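Local coordinates for adhesion and penetration protein autotransporter (PDB 3SYJ) that promotes bacterial adherence to and invasion of host cells and is probably a serine protease, carried here as the secreted passenger domain of an autotransporter, at residues R101-K106 and D115-R120; S135-S140 and L253-Y258. All blocks are in the same frame, centred on the assembly; numbering follows the deposited sequence.

Contact 1 of 2, residues R101-K106 and D115-R120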
loop_
_atom_site.group_PDB
_atom_site.type_symbol
_atom_site.label_atom_id
_atom_site.label_comp_id
_atom_site.label_asym_id
_atom_site.label_seq_id
_atom_site.Cartn_x
_atom_site.Cartn_y
_atom_site.Cartn_z
ATOM N N ARG A 101 -47.554 45.300 -40.229
ATOM C CA ARG A 101 -47.967 43.978 -40.708
ATOM C C ARG A 101 -47.311 43.591 -42.025
ATOM O O ARG A 101 -47.058 42.415 -42.277
ATOM C CB ARG A 101 -49.489 43.909 -40.865
ATOM C CG ARG A 101 -50.251 44.320 -39.622
ATOM C CD ARG A 101 -51.607 43.646 -39.549
ATOM N NE ARG A 101 -51.918 43.331 -38.162
ATOM C CZ ARG A 101 -52.088 42.102 -37.684
ATOM N NH1 ARG A 101 -52.016 41.044 -38.478
ATOM N NH2 ARG A 101 -52.359 41.938 -36.407
ATOM N N ASN A 102 -47.042 44.587 -42.860
ATOM C CA ASN A 102 -46.514 44.356 -44.195
ATOM C C ASN A 102 -47.336 43.320 -44.953
ATOM O O ASN A 102 -46.816 42.301 -45.401
ATOM C CB ASN A 102 -45.039 43.954 -44.142
ATOM C CG ASN A 102 -44.148 45.069 -43.600
ATOM O OD1 ASN A 102 -44.214 46.207 -44.059
ATOM N ND2 ASN A 102 -43.314 44.742 -42.624
ATOM N N ASN A 103 -48.629 43.598 -45.088
ATOM C CA ASN A 103 -49.505 42.788 -45.920
ATOM C C ASN A 103 -49.111 42.929 -47.387
ATOM O O ASN A 103 -49.037 44.032 -47.922
ATOM C CB ASN A 103 -50.974 43.174 -45.711
ATOM C CG ASN A 103 -51.474 42.849 -44.310
ATOM O OD1 ASN A 103 -51.066 41.859 -43.706
ATOM N ND2 ASN A 103 -52.364 43.683 -43.789
ATOM N N TYR A 104 -48.838 41.796 -48.019
ATOM C CA TYR A 104 -48.462 41.735 -49.426
ATOM C C TYR A 104 -49.477 42.431 -50.335
ATOM O O TYR A 104 -50.682 42.278 -50.157
ATOM C CB TYR A 104 -48.370 40.271 -49.823
ATOM C CG TYR A 104 -47.604 39.987 -51.080
ATOM C CD1 TYR A 104 -46.232 39.788 -51.045
ATOM C CD2 TYR A 104 -48.259 39.866 -52.299
ATOM C CE1 TYR A 104 -45.529 39.498 -52.192
ATOM C CE2 TYR A 104 -47.565 39.576 -53.453
ATOM C CZ TYR A 104 -46.202 39.391 -53.395
ATOM O OH TYR A 104 -45.500 39.098 -54.543
ATOM N N LYS A 105 -48.981 43.194 -51.303
ATOM C CA LYS A 105 -49.830 43.774 -52.336
ATOM C C LYS A 105 -49.460 43.157 -53.675
ATOM O O LYS A 105 -48.331 43.301 -54.142
ATOM C CB LYS A 105 -49.659 45.294 -52.414
ATOM C CG LYS A 105 -50.538 45.972 -53.476
ATOM C CD LYS A 105 -49.991 47.344 -53.875
ATOM C CE LYS A 105 -50.909 48.087 -54.853
ATOM N NZ LYS A 105 -52.023 48.829 -54.176
ATOM N N LYS A 106 -50.414 42.466 -54.289
ATOM C CA LYS A 106 -50.212 41.877 -55.605
ATOM C C LYS A 106 -50.256 42.943 -56.697
ATOM O O LYS A 106 -51.220 43.704 -56.797
ATOM C CB LYS A 106 -51.279 40.821 -55.871
ATOM C CG LYS A 106 -51.037 39.972 -57.114
ATOM C CD LYS A 106 -52.172 38.966 -57.281
ATOM C CE LYS A 106 -52.004 38.087 -58.505
ATOM N NZ LYS A 106 -53.158 37.151 -58.632
ATOM N N ASP A 115 -52.470 36.738 -49.744
ATOM C CA ASP A 115 -52.680 36.195 -48.403
ATOM C C ASP A 115 -51.305 35.857 -47.823
ATOM O O ASP A 115 -50.906 34.689 -47.743
ATOM C CB ASP A 115 -53.584 34.960 -48.442
ATOM C CG ASP A 115 -54.182 34.617 -47.083
ATOM O OD1 ASP A 115 -53.952 35.361 -46.101
ATOM O OD2 ASP A 115 -54.892 33.594 -47.000
ATOM N N TYR A 116 -50.578 36.899 -47.437
ATOM C CA TYR A 116 -49.187 36.761 -47.037
ATOM C C TYR A 116 -48.731 38.065 -46.418
ATOM O O TYR A 116 -48.943 39.127 -46.997
ATOM C CB TYR A 116 -48.337 36.456 -48.271
ATOM C CG TYR A 116 -46.890 36.119 -47.986
ATOM C CD1 TYR A 116 -46.411 34.836 -48.189
ATOM C CD2 TYR A 116 -46.001 37.087 -47.522
ATOM C CE1 TYR A 116 -45.090 34.518 -47.942
ATOM C CE2 TYR A 116 -44.671 36.777 -47.270
ATOM C CZ TYR A 116 -44.226 35.489 -47.481
ATOM O OH TYR A 116 -42.917 35.156 -47.239
ATOM N N HIS A 117 -48.119 37.999 -45.241
ATOM C CA HIS A 117 -47.527 39.203 -44.654
ATOM C C HIS A 117 -46.242 38.943 -43.848
ATOM O O HIS A 117 -46.003 37.829 -43.376
ATOM C CB HIS A 117 -48.556 40.017 -43.846
ATOM C CG HIS A 117 -48.995 39.372 -42.566
ATOM N ND1 HIS A 117 -50.093 39.809 -41.856
ATOM C CD2 HIS A 117 -48.494 38.321 -41.872
ATOM C CE1 HIS A 117 -50.247 39.061 -40.776
ATOM N NE2 HIS A 117 -49.290 38.150 -40.762
ATOM N N ASN A 118 -45.424 39.986 -43.709
ATOM C CA ASN A 118 -44.134 39.914 -43.019
ATOM C C ASN A 118 -44.038 40.928 -41.881
ATOM O O ASN A 118 -43.336 41.931 -42.001
ATOM C CB ASN A 118 -43.000 40.180 -44.004
ATOM C CG ASN A 118 -42.344 38.913 -44.498
ATOM O OD1 ASN A 118 -41.920 38.073 -43.705
ATOM N ND2 ASN A 118 -42.236 38.775 -45.812
ATOM N N PRO A 119 -44.745 40.671 -40.771
ATOM C CA PRO A 119 -44.814 41.611 -39.649
ATOM C C PRO A 119 -43.449 41.972 -39.073
ATOM O O PRO A 119 -42.554 41.128 -38.976
ATOM C CB PRO A 119 -45.635 40.852 -38.604
ATOM C CG PRO A 119 -46.451 39.889 -39.388
ATOM C CD PRO A 119 -45.588 39.486 -40.555
ATOM N N ARG A 120 -43.308 43.242 -38.702
ATOM C CA ARG A 120 -42.134 43.747 -38.004
ATOM C C ARG A 120 -42.488 43.849 -36.520
ATOM O O ARG A 120 -43.579 44.303 -36.170
ATOM C CB ARG A 120 -41.758 45.124 -38.566
ATOM C CG ARG A 120 -40.505 45.759 -37.989
ATOM C CD ARG A 120 -40.364 47.203 -38.459
ATOM N NE ARG A 120 -39.013 47.716 -38.253
ATOM C CZ ARG A 120 -38.708 49.005 -38.113
ATOM N NH1 ARG A 120 -39.661 49.928 -38.153
ATOM N NH2 ARG A 120 -37.448 49.373 -37.924
#

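Contact 2 of 2, residues S135-S140 and L253-Y258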
loop_
_atom_site.group_PDB
_atom_site.type_symbol
_atom_site.label_atom_id
_atom_site.label_comp_id
_atom_site.label_asym_id
_atom_site.label_seq_id
_atom_site.Cartn_x
_atom_site.Cartn_y
_atom_site.Cartn_z
ATOM N N SER A 135 -35.323 30.115 -51.311
ATOM C CA SER A 135 -35.267 31.272 -52.201
ATOM C C SER A 135 -36.003 31.099 -53.528
ATOM O O SER A 135 -36.293 32.080 -54.212
ATOM C CB SER A 135 -33.817 31.668 -52.454
ATOM O OG SER A 135 -33.085 30.565 -52.945
ATOM N N ASN A 136 -36.305 29.859 -53.891
ATOM C CA ASN A 136 -36.957 29.579 -55.167
ATOM C C ASN A 136 -38.467 29.619 -55.014
ATOM O O ASN A 136 -39.009 29.114 -54.030
ATOM C CB ASN A 136 -36.509 28.214 -55.683
ATOM C CG ASN A 136 -36.741 28.038 -57.176
ATOM O OD1 ASN A 136 -37.809 28.357 -57.698
ATOM N ND2 ASN A 136 -35.736 27.502 -57.867
ATOM N N MET A 137 -39.150 30.230 -55.973
ATOM C CA MET A 137 -40.605 30.326 -55.907
ATOM C C MET A 137 -41.310 29.203 -56.681
ATOM O O MET A 137 -42.537 29.075 -56.635
ATOM C CB MET A 137 -41.085 31.695 -56.388
ATOM C CG MET A 137 -40.477 32.868 -55.634
ATOM S SD MET A 137 -40.875 32.887 -53.874
ATOM C CE MET A 137 -42.655 32.825 -53.921
ATOM N N ASN A 138 -40.537 28.379 -57.379
ATOM C CA ASN A 138 -41.109 27.223 -58.052
ATOM C C ASN A 138 -41.238 26.022 -57.111
ATOM O O ASN A 138 -40.240 25.410 -56.724
ATOM C CB ASN A 138 -40.294 26.857 -59.291
ATOM C CG ASN A 138 -40.824 25.607 -59.988
ATOM O OD1 ASN A 138 -42.042 25.367 -60.048
ATOM N ND2 ASN A 138 -39.905 24.799 -60.520
ATOM N N GLY A 139 -42.473 25.691 -56.751
ATOM C CA GLY A 139 -42.745 24.582 -55.857
ATOM C C GLY A 139 -42.091 23.267 -56.245
ATOM O O GLY A 139 -41.695 22.489 -55.377
ATOM N N SER A 140 -41.970 23.011 -57.543
ATOM C CA SER A 140 -41.362 21.771 -58.025
ATOM C C SER A 140 -39.913 21.586 -57.559
ATOM O O SER A 140 -39.423 20.457 -57.471
ATOM C CB SER A 140 -41.442 21.693 -59.550
ATOM O OG SER A 140 -42.791 21.759 -59.989
ATOM N N LEU A 253 -45.450 29.402 -50.691
ATOM C CA LEU A 253 -44.001 29.404 -50.510
ATOM C C LEU A 253 -43.530 30.741 -49.933
ATOM O O LEU A 253 -44.177 31.764 -50.130
ATOM C CB LEU A 253 -43.288 29.102 -51.832
ATOM C CG LEU A 253 -43.600 27.748 -52.487
ATOM C CD1 LEU A 253 -42.793 27.579 -53.765
ATOM C CD2 LEU A 253 -43.337 26.586 -51.543
ATOM N N VAL A 254 -42.414 30.732 -49.207
ATOM C CA VAL A 254 -41.920 31.968 -48.599
ATOM C C VAL A 254 -41.291 32.863 -49.655
ATOM O O VAL A 254 -40.722 32.373 -50.634
ATOM C CB VAL A 254 -40.907 31.702 -47.466
ATOM C CG1 VAL A 254 -41.608 31.053 -46.272
ATOM C CG2 VAL A 254 -39.755 30.839 -47.973
ATOM N N ARG A 255 -41.381 34.172 -49.441
ATOM C CA ARG A 255 -40.964 35.144 -50.446
ATOM C C ARG A 255 -39.745 35.964 -50.013
ATOM O O ARG A 255 -39.870 37.011 -49.395
ATOM C CB ARG A 255 -42.153 36.027 -50.825
ATOM C CG ARG A 255 -43.362 35.179 -51.225
ATOM C CD ARG A 255 -44.599 35.991 -51.566
ATOM N NE ARG A 255 -45.775 35.130 -51.670
ATOM C CZ ARG A 255 -47.028 35.565 -51.599
ATOM N NH1 ARG A 255 -47.272 36.852 -51.435
ATOM N NH2 ARG A 255 -48.036 34.712 -51.685
ATOM N N LYS A 256 -38.563 35.466 -50.360
ATOM C CA LYS A 256 -37.300 36.048 -49.927
ATOM C C LYS A 256 -37.062 37.445 -50.513
ATOM O O LYS A 256 -36.499 38.313 -49.849
ATOM C CB LYS A 256 -36.159 35.113 -50.325
ATOM C CG LYS A 256 -34.794 35.472 -49.775
ATOM C CD LYS A 256 -34.472 34.641 -48.546
ATOM C CE LYS A 256 -32.966 34.479 -48.364
ATOM N NZ LYS A 256 -32.337 33.715 -49.485
ATOM N N SER A 257 -37.484 37.659 -51.757
ATOM C CA SER A 257 -37.282 38.945 -52.423
ATOM C C SER A 257 -38.198 40.009 -51.860
ATOM O O SER A 257 -37.827 41.178 -51.772
ATOM C CB SER A 257 -37.520 38.829 -53.927
ATOM O OG SER A 257 -36.324 38.481 -54.599
ATOM N N TYR A 258 -39.406 39.605 -51.501
ATOM C CA TYR A 258 -40.352 40.529 -50.905
ATOM C C TYR A 258 -39.847 40.924 -49.535
ATOM O O TYR A 258 -39.879 42.096 -49.165
ATOM C CB TYR A 258 -41.724 39.880 -50.794
ATOM C CG TYR A 258 -42.737 40.652 -49.987
ATOM C CD1 TYR A 258 -43.231 41.870 -50.436
ATOM C CD2 TYR A 258 -43.229 40.142 -48.792
ATOM C CE1 TYR A 258 -44.180 42.568 -49.706
ATOM C CE2 TYR A 258 -44.177 40.827 -48.059
ATOM C CZ TYR A 258 -44.650 42.041 -48.521
ATOM O OH TYR A 258 -45.591 42.726 -47.790
HETATM O O HOH W 1 -39.639 29.740 -51.152
#

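Contact 1 of 2, residues R101-K106 and D115-R120
Asn102 and Asn118 are tied twice in the tight part of this contact. Asn102 ND2 donates to Asn118 O (2.9 Å) nearly straight, at 168°, with the acceptor in the amide plane of Asn102. Asn118 N returns a longer bond to Asn102 O at 3.2 Å, from above that carbonyl's plane. At the next pair, His117 chi1 (70°) sets CG between the backbone N and the carbonyl carbon, placing ND1 to give its N-H to Asn103 OD1 (2.9 Å); amide and ring lie nearly coplanar, 12° apart. Pro119 CG sits over one face of the imidazole, offset toward the rim, and NE2 hydrogen-bonds Tyr77 OH, which holds the ring through both nitrogens. Both segments belong to one loop between strands 96-100 and 120-121 of the S6-family protease domain, joined by a single bridge between Asn103 and His117. Asp115 belongs to a probable catalytic triad with His73 and Ser218, consistent with its bond to His73 ND1; Arg239 forms a salt bridge with the same carboxylate. Towards Lys105 and Lys106 the pairing gives out. Tyr104 N still bonds Tyr116 O at 2.9 Å, but both lysines are solvent-exposed, Lys105 pointing away from 115-120 and Lys106 NZ forming a salt bridge with Glu113.

Contact 2 of 2, residues S135-S140 and L253-Y258
Met137 lays its thioether end against Val254 and Arg255, while Leu253 pushes a methyl against the backbone of the 135-140 loop. The contact lies in the S6-family protease domain, where the loop leading to strand 151-155 meets the junction between strand 249-253 and helix 256-266. Arg255 occupies the N-cap position of that helix, and the touching parts run nearly antiparallel.

Apolar and sulfur contacts carry most of the burial. The methionine chain is bent at both chi2 and chi3 (-62° and -55°), which folds its end back towards 253-258: Met137 SD comes within 3.3 Å of Val254 O, and Met137 CE rests on Arg255 CG at 3.6 Å, the two side chains crossing at about a right angle. Leu253 CD1 approaches Met137 O at 3.2 Å and Gly139 N at 3.5 Å, a methyl packed against peptide groups.

Polar linkage across the contact is made by water. One molecule lies 3.0 Å from Asn136 O and 2.9 Å from Val254 O, bridging the two carbonyls. Within the loop, Asn136 OD1 accepts from Asn138 N at 2.7 Å, an Asx turn that holds the chain around Met137. Backbone bonds from Met137 and Leu253 to Gly192 anchor both segments to the same neighbouring residue.

The two charged side chains of 253-258 behave differently. The buried Arg255 chain runs inward past Met137 CE, and its NH2 hydrogen-bonds Glu113 O. At the solvent-facing margin, where Ser135 is exposed and Lys256 partly so, the lysine comes alongside the serine, with Lys256 NZ 3.9 Å from Ser135 CB.

Overall arrangement
Contact 1 and contact 2 follow one another along the chain, with centres 15 Å apart, and meet through Asn102, Tyr104 and Tyr116 on one side and Arg255 and Tyr258 on the other. Two probable hydrogen bonds join them: Asn102 O with Tyr258 OH at 2.7 Å, and Tyr116 OH with Arg255 N at 2.9 Å. Tyr104 adds a cation-pi contact with Arg255, where Tyr104 CD1 approaches Arg255 NH1 to 3.1 Å, and an edge-to-face stack with Tyr258. The start of helix 256-266 is thereby fastened to the loop carrying Asp115. The His117 side chain lies about 10 Å from that of Ser218, the active-site serine by similarity; contact 2 lies away from that serine, although Arg255 lies near the probable triad without touching it.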